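Local coordinates for protein hydrolase, isochorismatase family (Pseudomonas putida, PDB 4L07) that probably hydrolyses the amide bond of maleamate, as a maleamate amidase of the isochorismatase family that acts in the microbial breakdown of N-heterocycles, at residues A[33-36]-A[37-40]; A[174-177]-A[178-182]. All coordinates share one frame; numbering follows the deposited sequence.

Interaction 1 of 2, residues A[33-36]-A[37-40]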
loop_
_atom_site.group_PDB
_atom_site.type_symbol
_atom_site.label_atom_id
_atom_site.label_comp_id
_atom_site.label_asym_id
_atom_site.label_seq_id
_atom_site.Cartn_x
_atom_site.Cartn_y
_atom_site.Cartn_z
ATOM N N PHE A 33 17.279 -18.923 -5.180
ATOM C CA PHE A 33 16.137 -19.683 -5.665
ATOM C C PHE A 33 16.448 -20.566 -6.882
ATOM O O PHE A 33 15.641 -21.414 -7.230
ATOM C CB PHE A 33 14.957 -18.750 -5.961
ATOM C CG PHE A 33 14.426 -18.056 -4.737
ATOM C CD1 PHE A 33 13.585 -18.725 -3.854
ATOM C CD2 PHE A 33 14.783 -16.739 -4.452
ATOM C CE1 PHE A 33 13.107 -18.095 -2.713
ATOM C CE2 PHE A 33 14.308 -16.105 -3.311
ATOM C CZ PHE A 33 13.470 -16.786 -2.441
ATOM N N THR A 34 17.612 -20.376 -7.510
ATOM C CA THR A 34 17.925 -21.071 -8.775
ATOM C C THR A 34 19.189 -21.935 -8.746
ATOM O O THR A 34 19.405 -22.735 -9.665
ATOM C CB THR A 34 18.077 -20.085 -9.950
ATOM O OG1 THR A 34 19.193 -19.221 -9.696
ATOM C CG2 THR A 34 16.813 -19.243 -10.127
ATOM N N ASP A 35 20.039 -21.748 -7.737
ATOM C CA ASP A 35 21.277 -22.538 -7.617
ATOM C C ASP A 35 21.138 -23.612 -6.541
ATOM O O ASP A 35 21.101 -23.308 -5.348
ATOM C CB ASP A 35 22.473 -21.616 -7.328
ATOM C CG ASP A 35 23.808 -22.355 -7.302
ATOM O OD1 ASP A 35 23.825 -23.588 -7.090
ATOM O OD2 ASP A 35 24.847 -21.679 -7.484
ATOM N N LEU A 36 21.095 -24.876 -6.963
ATOM C CA LEU A 36 20.763 -25.985 -6.059
ATOM C C LEU A 36 21.707 -26.211 -4.868
ATOM O O LEU A 36 21.431 -27.049 -4.007
ATOM C CB LEU A 36 20.546 -27.286 -6.852
ATOM C CG LEU A 36 19.293 -27.324 -7.741
ATOM C CD1 LEU A 36 19.371 -28.458 -8.751
ATOM C CD2 LEU A 36 18.011 -27.428 -6.922
ATOM N N GLN A 37 22.807 -25.461 -4.807
ATOM C CA GLN A 37 23.695 -25.518 -3.648
ATOM C C GLN A 37 23.030 -24.902 -2.417
ATOM O O GLN A 37 23.407 -25.198 -1.283
ATOM C CB GLN A 37 25.040 -24.838 -3.933
ATOM C CG GLN A 37 24.980 -23.325 -4.070
ATOM C CD GLN A 37 26.353 -22.693 -4.063
ATOM O OE1 GLN A 37 27.062 -22.736 -3.058
ATOM N NE2 GLN A 37 26.731 -22.090 -5.179
ATOM N N TYR A 38 22.038 -24.047 -2.659
ATOM C CA TYR A 38 21.321 -23.372 -1.586
ATOM C C TYR A 38 20.012 -24.091 -1.267
ATOM O O TYR A 38 19.278 -24.482 -2.180
ATOM C CB TYR A 38 21.047 -21.916 -1.957
ATOM C CG TYR A 38 22.280 -21.140 -2.380
ATOM C CD1 TYR A 38 23.369 -20.986 -1.514
ATOM C CD2 TYR A 38 22.349 -20.551 -3.640
ATOM C CE1 TYR A 38 24.492 -20.268 -1.903
ATOM C CE2 TYR A 38 23.462 -19.826 -4.035
ATOM C CZ TYR A 38 24.529 -19.689 -3.163
ATOM O OH TYR A 38 25.633 -18.969 -3.566
ATOM N N PRO A 39 19.715 -24.259 0.038
ATOM C CA PRO A 39 18.527 -24.980 0.517
ATOM C C PRO A 39 17.202 -24.472 -0.058
ATOM O O PRO A 39 16.256 -25.248 -0.179
ATOM C CB PRO A 39 18.553 -24.741 2.031
ATOM C CG PRO A 39 19.964 -24.418 2.362
ATOM C CD PRO A 39 20.572 -23.792 1.145
ATOM N N THR A 40 17.136 -23.187 -0.400
ATOM C CA THR A 40 15.892 -22.576 -0.882
ATOM C C THR A 40 15.679 -22.711 -2.390
ATOM O O THR A 40 14.657 -22.277 -2.920
ATOM C CB THR A 40 15.802 -21.092 -0.476
ATOM O OG1 THR A 40 17.041 -20.437 -0.784
ATOM C CG2 THR A 40 15.504 -20.962 1.020
HETATM O O HOH W 1 13.315 -22.016 -5.469
#
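Two donors of Gln37 meet the carboxylate of Asp35 out of its plane, the backbone N at OD1 and the amide NE2 at OD2, while Gln37 CG lies 3.6 Å above the centre of the Tyr38 ring. Water 1 sits in plane at the edge of the Phe33 ring. The framework is a type I beta turn from Asp35 to Tyr38, following helix 31-34 in this isochorismatase-family alpha/beta fold. It closes in the usual way, with Tyr38 N donating to Asp35 O at 2.9 Å. An Asx turn is built into it: Gln37 N reaches Asp35 OD1 at 3.1 Å in a nearly straight bond (171°). Carboxylate and amide planes stand 64° apart, yet the bond from Gln37 NE2 to Asp35 OD2, 3.0 Å long, stays close to the amide plane. The acid is gripped further by Arg97, which forms a salt bridge with OD2 and is hydrogen-bonded to Tyr38 OH. Asp35 CG lies anti to the backbone N (chi1 -175°), beside the carbonyl carbon and near Gln37 N, and Asp35 CB rests 3.8 Å from Tyr38 CD2. At the other end, water 1 donates to Phe33 O at 3.0 Å and to Thr40 O at 2.9 Å.

Interaction 2 of 2, residues A[174-177]-A[178-182]. With SO4 (sulfate ion), chain C.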
loop_
_atom_site.group_PDB
_atom_site.type_symbol
_atom_site.label_atom_id
_atom_site.label_comp_id
_atom_site.label_asym_id
_atom_site.label_seq_id
_atom_site.Cartn_x
_atom_site.Cartn_y
_atom_site.Cartn_z
ATOM N N ARG A 174 9.247 -26.000 -6.371
ATOM C CA ARG A 174 9.909 -27.074 -5.624
ATOM C C ARG A 174 9.257 -28.427 -5.822
ATOM O O ARG A 174 9.880 -29.456 -5.574
ATOM C CB ARG A 174 9.917 -26.754 -4.129
ATOM C CG ARG A 174 10.780 -25.563 -3.805
ATOM C CD ARG A 174 10.782 -25.188 -2.340
ATOM N NE ARG A 174 11.587 -23.983 -2.187
ATOM C CZ ARG A 174 11.108 -22.746 -2.253
ATOM N NH1 ARG A 174 9.805 -22.538 -2.440
ATOM N NH2 ARG A 174 11.936 -21.714 -2.130
ATOM N N ALA A 175 7.997 -28.412 -6.245
ATOM C CA ALA A 175 7.207 -29.630 -6.428
ATOM C C ALA A 175 6.081 -29.365 -7.408
ATOM O O ALA A 175 5.618 -28.228 -7.539
ATOM C CB ALA A 175 6.650 -30.114 -5.096
ATOM N N LYS A 176 5.647 -30.420 -8.092
ATOM C CA LYS A 176 4.620 -30.327 -9.126
ATOM C C LYS A 176 3.249 -29.930 -8.566
ATOM O O LYS A 176 2.538 -29.129 -9.175
ATOM C CB LYS A 176 4.527 -31.663 -9.870
ATOM C CG LYS A 176 3.590 -31.691 -11.063
ATOM C CD LYS A 176 3.675 -33.052 -11.747
ATOM C CE LYS A 176 2.558 -33.259 -12.756
ATOM N NZ LYS A 176 2.628 -34.633 -13.333
ATOM N N GLY A 177 2.888 -30.497 -7.415
ATOM C CA GLY A 177 1.573 -30.263 -6.791
ATOM C C GLY A 177 1.217 -28.795 -6.596
ATOM O O GLY A 177 0.250 -28.313 -7.186
ATOM N N PRO A 178 2.005 -28.074 -5.778
ATOM C CA PRO A 178 1.768 -26.644 -5.552
ATOM C C PRO A 178 1.856 -25.819 -6.844
ATOM O O PRO A 178 1.121 -24.835 -7.000
ATOM C CB PRO A 178 2.893 -26.257 -4.587
ATOM C CG PRO A 178 3.215 -27.519 -3.860
ATOM C CD PRO A 178 3.058 -28.600 -4.889
ATOM N N HIS A 179 2.739 -26.227 -7.755
ATOM C CA HIS A 179 2.892 -25.579 -9.063
ATOM C C HIS A 179 1.593 -25.641 -9.833
ATOM O O HIS A 179 1.061 -24.607 -10.264
ATOM C CB HIS A 179 4.050 -26.250 -9.817
ATOM C CG HIS A 179 4.199 -25.820 -11.258
ATOM N ND1 HIS A 179 4.825 -24.681 -11.618
ATOM C CD2 HIS A 179 3.814 -26.450 -12.442
ATOM C CE1 HIS A 179 4.826 -24.578 -12.960
ATOM N NE2 HIS A 179 4.209 -25.665 -13.463
ATOM N N GLU A 180 1.050 -26.850 -9.977
ATOM C CA GLU A 180 -0.209 -27.067 -10.698
ATOM C C GLU A 180 -1.397 -26.368 -10.035
ATOM O O GLU A 180 -2.238 -25.781 -10.720
ATOM C CB GLU A 180 -0.497 -28.567 -10.843
ATOM C CG GLU A 180 0.510 -29.331 -11.696
ATOM C CD GLU A 180 0.494 -28.924 -13.159
ATOM O OE1 GLU A 180 1.574 -28.941 -13.790
ATOM O OE2 GLU A 180 -0.593 -28.585 -13.683
ATOM N N ALA A 181 -1.452 -26.427 -8.706
ATOM C CA ALA A 181 -2.542 -25.817 -7.951
ATOM C C ALA A 181 -2.587 -24.308 -8.167
ATOM O O ALA A 181 -3.660 -23.746 -8.370
ATOM C CB ALA A 181 -2.421 -26.143 -6.471
ATOM N N SER A 182 -1.427 -23.652 -8.138
ATOM C CA SER A 182 -1.404 -22.202 -8.340
ATOM C C SER A 182 -1.738 -21.798 -9.772
ATOM O O SER A 182 -2.437 -20.813 -9.983
ATOM C CB SER A 182 -0.089 -21.576 -7.871
ATOM O OG SER A 182 -0.215 -21.180 -6.508
HETATM S S SO4 C . 8.938 -18.720 -2.641
HETATM O O1 SO4 C . 9.997 -19.759 -2.741
HETATM O O2 SO4 C . 8.350 -18.451 -3.959
HETATM O O3 SO4 C . 7.870 -19.200 -1.738
HETATM O O4 SO4 C . 9.497 -17.458 -2.080
#
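Lys176 swings CG anti to its own N (chi1 -175°), whereas Glu180, one helical turn on, sets CG opposite its carbonyl carbon (chi1 -65°), and the two side chains meet at CG to CG, 3.9 Å. This is the first turn of helix 176-189, the helix of a beta-alpha-beta unit between strands 163-172 and 192-194, with Ala175 at the N-cap. Glu180 bends at its second torsion while Lys176 runs on extended; Lys176 NZ and Glu180 OE1 are 5.8 Å apart, and any attraction between them is probably weak. Backbone bonds start the helix, Glu180 N to Lys176 O at 2.8 Å and Ala181 N to Gly177 O at 3.0 Å. Pro178, which has no N-H to offer, fits well within this first turn, and its CD packs on the N-cap methyl, Ala175 CB, at 3.9 Å. Pro178 and Ala181 pack against the second subunit, on its Tyr7 and its Ala181. His179 places CB 3.4 Å from Ala175 O, while its ND1 is hydrogen-bonded to Thr146.

Just before the helix, Arg174 extends in another direction, toward a sulfate, probably taken up from the crystallisation liquor, whose site may mark an anion pocket; the ion is also hydrogen-bonded to Thr145 and Cys149 of the same chain and to Lys189 of the second subunit. A leucine in place of Arg174 would remove the NH1 and NH2 donors and would probably leave sulfate O1 without its two-pronged, charge-matched grip. That grip comes from the guanidinium edge, with the sulfur in its plane: NH1 and NH2 both donate to O1, NH1 at 2.8 Å with an angle of 142°.

How the interactions relate
The two contacts show how short local motifs can border one sulfate-occupied site, probably a pocket, from separate places in the chain. Interaction 1 is partly buried and fixes a loop after helix 31-34 through a carboxylate and its amide donors. Interaction 2 is more a surface contact, resting on backbone bonds at the start of helix 176-189 and on small apolar touches. Their centres lie 18 Å apart, but the long arm of Arg174 joins them: its NH2 makes a probable hydrogen bond to Thr40 O at 2.9 Å and packs against Phe33 CD1. Phe33 also borders the sulfate, and both contacts touch the second subunit, interaction 1 through Pro39 and Thr40.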